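Local coordinates for protein YcaO (Methanopyrus kandleri, PDB 6CIB) that binds adenine nucleotide and magnesium as a YcaO-family enzyme and probably uses ATP to thioamidate peptide backbones, at residues S143-G151 and G161-D169. Residues are numbered along the deposited sequence; the frame is centred on the assembly and turned at random.
Sequences SHTNGLSAG and GLLEVVERD. With MG (magnesium ion), chain H; ADP (adenosine-5'-diphosphate), chain G.
G147 and E164 join the type II turn T145–L148, which leads into edge strand 148-150, to helix 154-177 in the nucleotide and magnesium site of the YcaO fold. G147 N donates to E164 OE1 over 2.8 Å with an N-H...O angle of 153°; OE1 accepts through its anti lone pair. With CG anti to the backbone N (chi1 -177°) and an extended chain, E164 carries its carboxylate off the helix to the turn.

In this model E164 meets the metal only through water: water 4 donates to OE1, water 3 to OE2, and both ligate the magnesium alongside L148 O and E81. Water 3 also bonds S149 OG and ADP O1B. Shortening E164 to an alanine is likely to leave G147 N without its acceptor and these waters less firmly oriented.

The side chains of N146 and R168 pass in opposing directions, NH1 of R168 2.9 Å from N146 OD1, while N146 ND2 bonds E356. R168 NE bonds E167 OE2 weakly; E164 OE2, farther off and well outside the guanidinium plane, is linked by charge alone. A CB on G161 would clash with G147 O; one on G147 would crowd V165 CG2 and the preceding carbonyl. G147 CA makes a C-H...O contact with G161 O at 3.6 Å.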
ATOM      1  N   SER A 143      -9.802  12.440   3.695  1.00 36.66           N
ATOM      2  CA  SER A 143      -9.877  11.169   2.978  1.00 34.05           C
ATOM      3  C   SER A 143      -8.463  10.766   2.549  1.00 32.40           C
ATOM      4  O   SER A 143      -7.541  11.592   2.575  1.00 31.35           O
ATOM      5  CB  SER A 143     -10.791  11.320   1.756  1.00 34.46           C
ATOM      6  OG  SER A 143     -10.302  12.316   0.872  1.00 33.29           O
ATOM      7  N   HIS A 144      -8.288   9.499   2.181  1.00 31.37           N
ATOM      8  CA  HIS A 144      -6.978   8.979   1.739  1.00 30.82           C
ATOM      9  C   HIS A 144      -7.150   7.664   0.965  1.00 29.39           C
ATOM     10  O   HIS A 144      -8.281   7.230   0.730  1.00 31.36           O
ATOM     11  CB  HIS A 144      -5.989   8.841   2.916  1.00 30.35           C
ATOM     12  CG  HIS A 144      -6.455   7.917   3.995  1.00 32.25           C
ATOM     13  ND1 HIS A 144      -6.354   6.547   3.895  1.00 33.38           N
ATOM     14  CD2 HIS A 144      -7.024   8.166   5.199  1.00 34.41           C
ATOM     15  CE1 HIS A 144      -6.831   5.990   4.996  1.00 35.80           C
ATOM     16  NE2 HIS A 144      -7.254   6.949   5.800  1.00 35.36           N
ATOM     17  N   THR A 145      -6.042   7.049   0.557  1.00 28.61           N
ATOM     18  CA  THR A 145      -6.088   5.868  -0.330  1.00 29.94           C
ATOM     19  C   THR A 145      -5.537   4.564   0.298  1.00 30.57           C
ATOM     20  O   THR A 145      -5.324   3.566  -0.413  1.00 30.15           O
ATOM     21  CB  THR A 145      -5.374   6.141  -1.674  1.00 31.15           C
ATOM     22  OG1 THR A 145      -4.017   6.498  -1.418  1.00 31.29           O
ATOM     23  CG2 THR A 145      -6.058   7.278  -2.459  1.00 32.58           C
ATOM     24  N   ASN A 146      -5.307   4.564   1.614  1.00 29.59           N
ATOM     25  CA  ASN A 146      -4.865   3.349   2.294  1.00 30.06           C
ATOM     26  C   ASN A 146      -5.909   2.253   2.143  1.00 28.84           C
ATOM     27  O   ASN A 146      -7.073   2.436   2.502  1.00 28.63           O
ATOM     28  CB  ASN A 146      -4.570   3.586   3.781  1.00 30.80           C
ATOM     29  CG  ASN A 146      -3.775   2.444   4.408  1.00 31.03           C
ATOM     30  OD1 ASN A 146      -2.755   2.018   3.872  1.00 30.81           O
ATOM     31  ND2 ASN A 146      -4.230   1.963   5.555  1.00 30.52           N
ATOM     32  N   GLY A 147      -5.476   1.126   1.586  1.00 27.79           N
ATOM     33  CA  GLY A 147      -6.354  -0.004   1.333  1.00 26.30           C
ATOM     34  C   GLY A 147      -7.019  -0.010  -0.023  1.00 26.66           C
ATOM     35  O   GLY A 147      -7.784  -0.931  -0.327  1.00 26.65           O
ATOM     36  N   LEU A 148      -6.761   1.022  -0.827  1.00 26.41           N
ATOM     37  CA  LEU A 148      -7.272   1.093  -2.191  1.00 26.86           C
ATOM     38  C   LEU A 148      -6.393   0.278  -3.128  1.00 26.99           C
ATOM     39  O   LEU A 148      -5.175   0.450  -3.145  1.00 29.71           O
ATOM     40  CB  LEU A 148      -7.358   2.555  -2.656  1.00 26.74           C
ATOM     41  CG  LEU A 148      -7.882   2.874  -4.055  1.00 27.59           C
ATOM     42  CD1 LEU A 148      -9.373   2.552  -4.194  1.00 26.53           C
ATOM     43  CD2 LEU A 148      -7.605   4.341  -4.335  1.00 26.06           C
ATOM     44  N   SER A 149      -7.009  -0.613  -3.904  1.00 26.92           N
ATOM     45  CA  SER A 149      -6.276  -1.453  -4.853  1.00 28.32           C
ATOM     46  C   SER A 149      -7.122  -1.884  -6.039  1.00 27.53           C
ATOM     47  O   SER A 149      -8.319  -2.111  -5.913  1.00 25.77           O
ATOM     48  CB  SER A 149      -5.700  -2.706  -4.164  1.00 29.48           C
ATOM     49  OG  SER A 149      -4.804  -2.334  -3.114  1.00 36.42           O
ATOM     50  N   ALA A 150      -6.458  -2.012  -7.182  1.00 28.80           N
ATOM     51  CA  ALA A 150      -7.038  -2.563  -8.397  1.00 28.59           C
ATOM     52  C   ALA A 150      -6.398  -3.922  -8.680  1.00 29.81           C
ATOM     53  O   ALA A 150      -5.314  -4.227  -8.169  1.00 29.65           O
ATOM     54  CB  ALA A 150      -6.814  -1.609  -9.557  1.00 28.81           C
ATOM     55  N   GLY A 151      -7.090  -4.746  -9.465  1.00 29.81           N
ATOM     56  CA  GLY A 151      -6.539  -6.000  -9.971  1.00 29.30           C
ATOM     57  C   GLY A 151      -7.283  -6.492 -11.196  1.00 30.89           C
ATOM     58  O   GLY A 151      -8.258  -5.876 -11.627  1.00 30.33           O
ATOM     59  N   GLY A 161      -4.873  -4.703  -1.203  1.00 27.43           N
ATOM     60  CA  GLY A 161      -5.424  -3.714  -0.264  1.00 27.68           C
ATOM     61  C   GLY A 161      -5.239  -4.062   1.202  1.00 27.33           C
ATOM     62  O   GLY A 161      -4.919  -3.191   2.012  1.00 27.50           O
ATOM     63  N   LEU A 162      -5.434  -5.343   1.531  1.00 27.25           N
ATOM     64  CA  LEU A 162      -5.306  -5.838   2.909  1.00 26.97           C
ATOM     65  C   LEU A 162      -3.855  -5.838   3.385  1.00 25.68           C
ATOM     66  O   LEU A 162      -3.570  -5.386   4.495  1.00 25.48           O
ATOM     67  CB  LEU A 162      -5.903  -7.234   3.028  1.00 28.36           C
ATOM     68  CG  LEU A 162      -6.163  -7.830   4.411  1.00 31.37           C
ATOM     69  CD1 LEU A 162      -7.119  -6.960   5.217  1.00 31.61           C
ATOM     70  CD2 LEU A 162      -6.720  -9.241   4.255  1.00 32.24           C
ATOM     71  N   LEU A 163      -2.952  -6.337   2.541  1.00 25.04           N
ATOM     72  CA  LEU A 163      -1.518  -6.269   2.806  1.00 26.25           C
ATOM     73  C   LEU A 163      -1.034  -4.839   3.033  1.00 27.74           C
ATOM     74  O   LEU A 163      -0.249  -4.598   3.949  1.00 29.65           O
ATOM     75  CB  LEU A 163      -0.707  -6.986   1.709  1.00 26.14           C
ATOM     76  CG  LEU A 163      -0.814  -8.534   1.702  1.00 25.77           C
ATOM     77  CD1 LEU A 163      -0.062  -9.135   0.524  1.00 25.70           C
ATOM     78  CD2 LEU A 163      -0.348  -9.169   3.011  1.00 25.13           C
ATOM     79  N   GLU A 164      -1.522  -3.894   2.220  1.00 28.23           N
ATOM     80  CA  GLU A 164      -1.215  -2.473   2.412  1.00 28.13           C
ATOM     81  C   GLU A 164      -1.648  -1.958   3.795  1.00 26.56           C
ATOM     82  O   GLU A 164      -0.891  -1.238   4.458  1.00 26.51           O
ATOM     83  CB  GLU A 164      -1.846  -1.641   1.299  1.00 29.27           C
ATOM     84  CG  GLU A 164      -1.527  -0.161   1.355  1.00 30.44           C
ATOM     85  CD  GLU A 164      -1.985   0.543   0.100  1.00 31.92           C
ATOM     86  OE1 GLU A 164      -3.095   1.110   0.111  1.00 30.45           O
ATOM     87  OE2 GLU A 164      -1.250   0.483  -0.908  1.00 36.10           O
ATOM     88  N   VAL A 165      -2.854  -2.327   4.216  1.00 26.84           N
ATOM     89  CA  VAL A 165      -3.375  -1.947   5.543  1.00 27.59           C
ATOM     90  C   VAL A 165      -2.488  -2.506   6.678  1.00 27.20           C
ATOM     91  O   VAL A 165      -2.184  -1.790   7.639  1.00 27.72           O
ATOM     92  CB  VAL A 165      -4.875  -2.330   5.730  1.00 29.14           C
ATOM     93  CG1 VAL A 165      -5.337  -2.069   7.165  1.00 27.91           C
ATOM     94  CG2 VAL A 165      -5.772  -1.542   4.772  1.00 28.36           C
ATOM     95  N   VAL A 166      -2.061  -3.765   6.552  1.00 26.50           N
ATOM     96  CA  VAL A 166      -1.144  -4.390   7.526  1.00 27.24           C
ATOM     97  C   VAL A 166       0.196  -3.649   7.539  1.00 27.87           C
ATOM     98  O   VAL A 166       0.734  -3.346   8.607  1.00 26.37           O
ATOM     99  CB  VAL A 166      -0.952  -5.900   7.251  1.00 28.32           C
ATOM    100  CG1 VAL A 166       0.075  -6.522   8.199  1.00 29.63           C
ATOM    101  CG2 VAL A 166      -2.284  -6.622   7.382  1.00 26.83           C
ATOM    102  N   GLU A 167       0.698  -3.336   6.347  1.00 27.00           N
ATOM    103  CA  GLU A 167       1.949  -2.606   6.163  1.00 28.22           C
ATOM    104  C   GLU A 167       1.950  -1.264   6.909  1.00 28.29           C
ATOM    105  O   GLU A 167       2.887  -0.963   7.664  1.00 28.25           O
ATOM    106  CB  GLU A 167       2.187  -2.415   4.663  1.00 28.93           C
ATOM    107  CG  GLU A 167       3.379  -1.564   4.288  1.00 32.24           C
ATOM    108  CD  GLU A 167       3.315  -1.109   2.844  1.00 33.92           C
ATOM    109  OE1 GLU A 167       3.395  -1.969   1.939  1.00 35.98           O
ATOM    110  OE2 GLU A 167       3.192   0.107   2.612  1.00 33.92           O
ATOM    111  N   ARG A 168       0.895  -0.480   6.713  1.00 28.49           N
ATOM    112  CA  ARG A 168       0.787   0.829   7.364  1.00 30.61           C
ATOM    113  C   ARG A 168       0.482   0.721   8.859  1.00 29.73           C
ATOM    114  O   ARG A 168       0.851   1.606   9.624  1.00 29.27           O
ATOM    115  CB  ARG A 168      -0.228   1.729   6.652  1.00 32.00           C
ATOM    116  CG  ARG A 168      -0.031   1.793   5.146  1.00 35.63           C
ATOM    117  CD  ARG A 168       0.837   2.941   4.698  1.00 39.08           C
ATOM    118  NE  ARG A 168       1.283   2.782   3.311  1.00 39.46           N
ATOM    119  CZ  ARG A 168       0.550   3.032   2.223  1.00 42.06           C
ATOM    120  NH1 ARG A 168      -0.722   3.430   2.311  1.00 40.87           N
ATOM    121  NH2 ARG A 168       1.095   2.850   1.026  1.00 43.31           N
ATOM    122  N   ASP A 169      -0.180  -0.366   9.266  1.00 30.22           N
ATOM    123  CA  ASP A 169      -0.384  -0.665  10.693  1.00 30.01           C
ATOM    124  C   ASP A 169       0.958  -0.875  11.402  1.00 30.71           C
ATOM    125  O   ASP A 169       1.191  -0.277  12.464  1.00 30.95           O
ATOM    126  CB  ASP A 169      -1.322  -1.870  10.897  1.00 29.58           C
ATOM    127  CG  ASP A 169      -1.584  -2.169  12.376  1.00 30.83           C
ATOM    128  OD1 ASP A 169      -2.420  -1.489  13.010  1.00 30.92           O
ATOM    129  OD2 ASP A 169      -0.943  -3.098  12.901  1.00 31.10           O
TER
HETATM  130 MG    MG H 402      -3.127   1.203  -3.987  1.00 40.22          MG
HETATM  131  PB  ADP G 401       1.258  -0.723  -4.599  1.00 48.27           P
HETATM  132  O1B ADP G 401      -0.111  -1.370  -4.562  1.00 47.80           O
HETATM  133  O2B ADP G 401       2.104  -0.971  -3.365  1.00 51.35           O
HETATM  134  O3B ADP G 401       1.277   0.711  -5.072  1.00 47.98           O
HETATM  135  PA  ADP G 401       2.143  -1.481  -7.257  1.00 35.77           P
HETATM  136  O1A ADP G 401       2.724  -2.802  -7.684  1.00 38.83           O
HETATM  137  O2A ADP G 401       2.930  -0.248  -7.613  1.00 36.77           O
HETATM  138  O3A ADP G 401       2.049  -1.628  -5.672  1.00 43.46           O
HETATM  139  O5' ADP G 401       0.646  -1.389  -7.833  1.00 34.06           O
HETATM  140  C5' ADP G 401      -0.097  -0.186  -8.104  1.00 32.69           C
HETATM  141  C4' ADP G 401      -1.552  -0.558  -8.445  1.00 32.14           C
HETATM  142  O4' ADP G 401      -1.582  -1.422  -9.592  1.00 32.12           O
HETATM  143  C3' ADP G 401      -2.258  -1.350  -7.341  1.00 31.59           C
HETATM  144  O3' ADP G 401      -3.674  -1.084  -7.377  1.00 30.75           O
HETATM  145  C2' ADP G 401      -2.013  -2.797  -7.728  1.00 30.68           C
HETATM  146  O2' ADP G 401      -2.970  -3.687  -7.162  1.00 30.03           O
HETATM  147  C1' ADP G 401      -2.086  -2.727  -9.250  1.00 30.41           C
HETATM  148  N9  ADP G 401      -1.255  -3.747  -9.928  1.00 30.40           N
HETATM  149  C8  ADP G 401       0.086  -3.838  -9.854  1.00 30.89           C
HETATM  150  N7  ADP G 401       0.540  -4.882 -10.585  1.00 30.60           N
HETATM  151  C5  ADP G 401      -0.517  -5.463 -11.162  1.00 30.09           C
HETATM  152  C6  ADP G 401      -0.724  -6.614 -12.071  1.00 29.63           C
HETATM  153  N6  ADP G 401       0.333  -7.341 -12.507  1.00 28.92           N
HETATM  154  N1  ADP G 401      -1.997  -6.904 -12.436  1.00 30.61           N
HETATM  155  C2  ADP G 401      -3.059  -6.181 -12.004  1.00 30.88           C
HETATM  156  N3  ADP G 401      -2.938  -5.115 -11.179  1.00 30.55           N
HETATM  157  C4  ADP G 401      -1.709  -4.714 -10.733  1.00 30.28           C
HETATM  158  O   HOH W   1      -1.990   4.938   0.348  1.00 44.58           O
HETATM  159  O   HOH W   2      -3.201   0.657   8.166  1.00 26.94           O
HETATM  160  O   HOH W   3      -2.407  -0.844  -3.500  1.00 32.94           O
HETATM  161  O   HOH W   4      -3.187   2.513  -2.203  1.00 25.81           O
HETATM  162  O   HOH W   5      -1.260   2.097  -4.884  1.00 34.55           O